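Local coordinates for Rho-class glutathione S-transferase (Laternula elliptica, PDB 3QAV), which probably transfers glutathione to electrophilic compounds, as a cytosolic glutathione S-transferase of a shellfish-specific class, at residues Trp39-Asp51 with Ile94-Leu107. Sequence-based numbering, arbitrary orientation.
Sequences WKVLLVLQEKKID and ICMYLEEKYPKVPL
Lys48 reaches from the end of one helix into the loop behind another, where its NZ gives a 2.7 Å hydrogen bond to Val105 O and a 2.7 Å salt bridge to Glu99 OE1. The two helices, 36-47 and 91-101, belong to the thioredoxin-like N-terminal domain of the glutathione S-transferase fold; over these segments they run nearly parallel, 11° apart with axes 9.7 Å from each other. After an extended start, the lysine chain folds at chi3 (73°) and chi4 (65°), turning the ammonium onto the carboxylate. OE1 is approached from opposite faces of that carboxylate, by NZ from above its plane and by the backbone N of Leu107 from the other side. Leu107 N also bonds to OE2, pinning the loop 102-107 back onto its helix. With an alanine here, Glu99 would probably lose its charged mate and Val105 O this donor.

Alongside the salt bridge an apolar seam joins the helices. Val44 spreads its two methyls, CG2 against Cys95 SG at 3.5 Å and CG1 against Leu98 CD1, and from the loop Leu107 CD1 closes over both. Leu98 CD1 also touches Leu45 CD2, and Phe81 of the central sheet packs against Leu98. Nearer the helix starts, Val41 and Ile94 cross at about a right angle, while Lys40 turns its NZ to Thr92, close to the glutathione-binding Ser91. At the other end, the Tyr102 ring, its hydroxyl bonded to Asp83, lies between Lys101 CG on one face and, on the other, Ile50 CG1, 4.3 Å from the ring centroid.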
# COMPACT_ATOMS: atom_id res chain seq x y z
N TRP A 39 -6.26 -13.39 -3.21
CA TRP A 39 -7.70 -13.42 -2.97
C TRP A 39 -8.35 -12.18 -3.55
O TRP A 39 -9.40 -12.26 -4.18
CB TRP A 39 -7.98 -13.49 -1.46
CG TRP A 39 -9.31 -14.10 -1.11
CD1 TRP A 39 -10.40 -14.22 -1.93
CD2 TRP A 39 -9.70 -14.62 0.16
NE1 TRP A 39 -11.45 -14.79 -1.24
CE2 TRP A 39 -11.04 -15.05 0.05
CE3 TRP A 39 -9.05 -14.78 1.39
CZ2 TRP A 39 -11.75 -15.62 1.12
CZ3 TRP A 39 -9.75 -15.34 2.46
CH2 TRP A 39 -11.09 -15.76 2.31
N LYS A 40 -7.72 -11.03 -3.34
CA LYS A 40 -8.24 -9.76 -3.87
C LYS A 40 -8.52 -9.89 -5.36
O LYS A 40 -9.60 -9.53 -5.84
CB LYS A 40 -7.22 -8.64 -3.65
CG LYS A 40 -7.12 -8.11 -2.23
CD LYS A 40 -5.84 -7.27 -2.04
CE LYS A 40 -5.79 -6.06 -2.96
NZ LYS A 40 -4.52 -5.26 -2.82
N VAL A 41 -7.53 -10.41 -6.08
CA VAL A 41 -7.65 -10.58 -7.52
C VAL A 41 -8.78 -11.54 -7.93
O VAL A 41 -9.54 -11.24 -8.84
CB VAL A 41 -6.30 -11.07 -8.13
CG1 VAL A 41 -6.46 -11.32 -9.62
CG2 VAL A 41 -5.23 -9.98 -7.92
N LEU A 42 -8.88 -12.68 -7.25
CA LEU A 42 -9.92 -13.65 -7.58
C LEU A 42 -11.31 -13.07 -7.33
O LEU A 42 -12.24 -13.34 -8.09
CB LEU A 42 -9.73 -14.93 -6.76
CG LEU A 42 -8.40 -15.68 -6.95
CD1 LEU A 42 -8.39 -16.92 -6.06
CD2 LEU A 42 -8.22 -16.06 -8.41
N LEU A 43 -11.45 -12.29 -6.26
CA LEU A 43 -12.73 -11.69 -5.92
C LEU A 43 -13.17 -10.69 -6.98
O LEU A 43 -14.33 -10.66 -7.36
CB LEU A 43 -12.65 -11.00 -4.55
CG LEU A 43 -12.75 -11.91 -3.33
CD1 LEU A 43 -12.74 -11.07 -2.07
CD2 LEU A 43 -14.05 -12.71 -3.41
N VAL A 44 -12.24 -9.86 -7.44
CA VAL A 44 -12.58 -8.88 -8.47
C VAL A 44 -13.04 -9.60 -9.74
O VAL A 44 -14.04 -9.24 -10.34
CB VAL A 44 -11.36 -8.00 -8.83
CG1 VAL A 44 -11.68 -7.15 -10.06
CG2 VAL A 44 -11.01 -7.11 -7.66
N LEU A 45 -12.29 -10.63 -10.15
CA LEU A 45 -12.64 -11.39 -11.35
C LEU A 45 -14.02 -12.05 -11.22
O LEU A 45 -14.84 -11.97 -12.13
CB LEU A 45 -11.59 -12.47 -11.62
CG LEU A 45 -10.21 -12.02 -12.12
CD1 LEU A 45 -9.22 -13.18 -11.98
CD2 LEU A 45 -10.31 -11.54 -13.57
N GLN A 46 -14.26 -12.69 -10.08
CA GLN A 46 -15.53 -13.36 -9.82
C GLN A 46 -16.69 -12.36 -9.76
O GLN A 46 -17.72 -12.54 -10.40
CB GLN A 46 -15.47 -14.14 -8.51
CG GLN A 46 -14.56 -15.36 -8.51
CD GLN A 46 -15.13 -16.54 -9.29
OE1 GLN A 46 -16.32 -16.82 -9.22
NE2 GLN A 46 -14.27 -17.24 -10.01
N GLU A 47 -16.51 -11.30 -8.97
CA GLU A 47 -17.56 -10.29 -8.83
C GLU A 47 -17.95 -9.68 -10.18
O GLU A 47 -19.13 -9.48 -10.46
CB GLU A 47 -17.10 -9.18 -7.88
CG GLU A 47 -17.07 -9.60 -6.43
CD GLU A 47 -18.46 -9.71 -5.82
OE1 GLU A 47 -18.60 -10.33 -4.75
OE2 GLU A 47 -19.41 -9.15 -6.42
N LYS A 48 -16.95 -9.40 -11.01
CA LYS A 48 -17.21 -8.80 -12.32
C LYS A 48 -17.57 -9.86 -13.35
O LYS A 48 -17.80 -9.55 -14.51
CB LYS A 48 -15.98 -8.00 -12.77
CG LYS A 48 -15.54 -6.97 -11.74
CD LYS A 48 -14.27 -6.24 -12.15
CE LYS A 48 -14.52 -5.25 -13.27
NZ LYS A 48 -15.42 -4.13 -12.88
N LYS A 49 -17.60 -11.12 -12.92
CA LYS A 49 -17.94 -12.26 -13.77
C LYS A 49 -17.01 -12.47 -14.97
O LYS A 49 -17.42 -13.05 -15.97
CB LYS A 49 -19.38 -12.11 -14.30
CG LYS A 49 -20.44 -11.87 -13.23
CD LYS A 49 -21.84 -12.02 -13.83
CE LYS A 49 -22.93 -11.68 -12.83
NZ LYS A 49 -23.01 -10.22 -12.54
N ILE A 50 -15.77 -12.02 -14.86
CA ILE A 50 -14.81 -12.19 -15.96
C ILE A 50 -14.29 -13.62 -16.02
O ILE A 50 -13.84 -14.17 -15.01
CB ILE A 50 -13.61 -11.22 -15.81
CG1 ILE A 50 -14.10 -9.78 -15.86
CG2 ILE A 50 -12.58 -11.48 -16.90
CD1 ILE A 50 -13.06 -8.76 -15.47
N ASP A 51 -14.34 -14.23 -17.20
CA ASP A 51 -13.86 -15.59 -17.37
C ASP A 51 -12.33 -15.53 -17.42
O ASP A 51 -11.77 -14.71 -18.15
CB ASP A 51 -14.39 -16.20 -18.67
CG ASP A 51 -14.28 -17.71 -18.70
OD1 ASP A 51 -14.23 -18.28 -19.82
OD2 ASP A 51 -14.24 -18.34 -17.62
N ILE A 94 -3.44 -4.86 -10.35
CA ILE A 94 -4.25 -5.81 -11.10
C ILE A 94 -5.73 -5.45 -10.95
O ILE A 94 -6.48 -5.39 -11.93
CB ILE A 94 -4.02 -7.25 -10.60
CG1 ILE A 94 -2.60 -7.72 -10.98
CG2 ILE A 94 -5.06 -8.18 -11.18
CD1 ILE A 94 -2.19 -9.02 -10.32
N CYS A 95 -6.15 -5.21 -9.71
CA CYS A 95 -7.53 -4.84 -9.42
C CYS A 95 -7.93 -3.57 -10.14
O CYS A 95 -9.01 -3.50 -10.72
CB CYS A 95 -7.73 -4.67 -7.91
SG CYS A 95 -7.66 -6.26 -7.03
N MET A 96 -7.06 -2.56 -10.12
CA MET A 96 -7.36 -1.30 -10.80
C MET A 96 -7.47 -1.50 -12.30
O MET A 96 -8.34 -0.93 -12.95
CB MET A 96 -6.29 -0.26 -10.47
CG MET A 96 -6.38 0.30 -9.05
SD MET A 96 -8.08 0.83 -8.63
CE MET A 96 -8.20 2.35 -9.55
N TYR A 97 -6.58 -2.32 -12.86
CA TYR A 97 -6.61 -2.60 -14.30
C TYR A 97 -7.90 -3.29 -14.71
O TYR A 97 -8.49 -2.97 -15.74
CB TYR A 97 -5.44 -3.50 -14.69
CG TYR A 97 -5.62 -4.19 -16.02
CD1 TYR A 97 -5.47 -3.49 -17.23
CD2 TYR A 97 -5.99 -5.53 -16.09
CE1 TYR A 97 -5.68 -4.12 -18.45
CE2 TYR A 97 -6.20 -6.17 -17.30
CZ TYR A 97 -6.05 -5.46 -18.48
OH TYR A 97 -6.25 -6.10 -19.68
N LEU A 98 -8.33 -4.26 -13.90
CA LEU A 98 -9.55 -5.01 -14.18
C LEU A 98 -10.79 -4.11 -14.13
O LEU A 98 -11.71 -4.26 -14.94
CB LEU A 98 -9.72 -6.16 -13.19
CG LEU A 98 -8.69 -7.30 -13.24
CD1 LEU A 98 -9.03 -8.30 -12.15
CD2 LEU A 98 -8.69 -7.98 -14.62
N GLU A 99 -10.82 -3.19 -13.17
CA GLU A 99 -11.95 -2.27 -13.02
C GLU A 99 -12.01 -1.34 -14.22
O GLU A 99 -13.09 -0.98 -14.69
CB GLU A 99 -11.80 -1.46 -11.73
CG GLU A 99 -12.85 -0.36 -11.54
CD GLU A 99 -14.26 -0.90 -11.36
OE1 GLU A 99 -14.43 -2.13 -11.31
OE2 GLU A 99 -15.20 -0.08 -11.27
N GLU A 100 -10.85 -0.96 -14.74
CA GLU A 100 -10.77 -0.07 -15.89
C GLU A 100 -10.98 -0.77 -17.23
O GLU A 100 -11.60 -0.22 -18.14
CB GLU A 100 -9.41 0.65 -15.90
CG GLU A 100 -9.40 1.96 -15.13
CD GLU A 100 -8.03 2.61 -15.12
OE1 GLU A 100 -7.26 2.40 -16.08
OE2 GLU A 100 -7.73 3.34 -14.15
N LYS A 101 -10.47 -1.99 -17.36
CA LYS A 101 -10.59 -2.75 -18.59
C LYS A 101 -11.97 -3.40 -18.78
O LYS A 101 -12.44 -3.53 -19.90
CB LYS A 101 -9.52 -3.84 -18.65
CG LYS A 101 -9.53 -4.67 -19.92
CD LYS A 101 -9.15 -3.84 -21.13
CE LYS A 101 -8.86 -4.74 -22.33
NZ LYS A 101 -8.27 -3.98 -23.47
N TYR A 102 -12.60 -3.80 -17.68
CA TYR A 102 -13.91 -4.43 -17.74
C TYR A 102 -14.88 -3.63 -16.87
O TYR A 102 -15.14 -3.98 -15.72
CB TYR A 102 -13.83 -5.88 -17.26
CG TYR A 102 -12.77 -6.71 -17.97
CD1 TYR A 102 -11.45 -6.70 -17.53
CD2 TYR A 102 -13.09 -7.49 -19.08
CE1 TYR A 102 -10.46 -7.46 -18.18
CE2 TYR A 102 -12.13 -8.24 -19.74
CZ TYR A 102 -10.81 -8.23 -19.28
OH TYR A 102 -9.85 -8.97 -19.94
N PRO A 103 -15.42 -2.54 -17.42
CA PRO A 103 -16.35 -1.66 -16.70
C PRO A 103 -17.79 -2.14 -16.59
O PRO A 103 -18.61 -1.48 -15.94
CB PRO A 103 -16.23 -0.36 -17.49
CG PRO A 103 -16.11 -0.87 -18.90
CD PRO A 103 -15.13 -2.02 -18.77
N LYS A 104 -18.10 -3.28 -17.20
CA LYS A 104 -19.46 -3.82 -17.16
C LYS A 104 -20.08 -3.87 -15.77
O LYS A 104 -21.20 -3.39 -15.56
CB LYS A 104 -19.49 -5.21 -17.80
CG LYS A 104 -20.81 -5.95 -17.63
CD LYS A 104 -21.98 -5.16 -18.19
CE LYS A 104 -23.29 -5.90 -17.97
NZ LYS A 104 -23.27 -7.25 -18.61
N VAL A 105 -19.35 -4.45 -14.82
CA VAL A 105 -19.84 -4.55 -13.44
C VAL A 105 -18.89 -3.75 -12.55
O VAL A 105 -17.92 -4.28 -12.01
CB VAL A 105 -19.85 -6.02 -12.98
CG1 VAL A 105 -20.41 -6.13 -11.57
CG2 VAL A 105 -20.69 -6.85 -13.95
N PRO A 106 -19.17 -2.44 -12.39
CA PRO A 106 -18.34 -1.54 -11.57
C PRO A 106 -18.26 -1.84 -10.07
O PRO A 106 -19.28 -2.05 -9.41
CB PRO A 106 -18.94 -0.17 -11.85
CG PRO A 106 -20.38 -0.48 -12.11
CD PRO A 106 -20.29 -1.70 -12.99
N LEU A 107 -17.04 -1.86 -9.54
CA LEU A 107 -16.83 -2.09 -8.12
C LEU A 107 -16.65 -0.75 -7.42
O LEU A 107 -16.28 -0.69 -6.24
CB LEU A 107 -15.60 -2.99 -7.88
CG LEU A 107 -15.79 -4.44 -8.37
CD1 LEU A 107 -14.57 -5.29 -8.02
CD2 LEU A 107 -17.04 -5.02 -7.71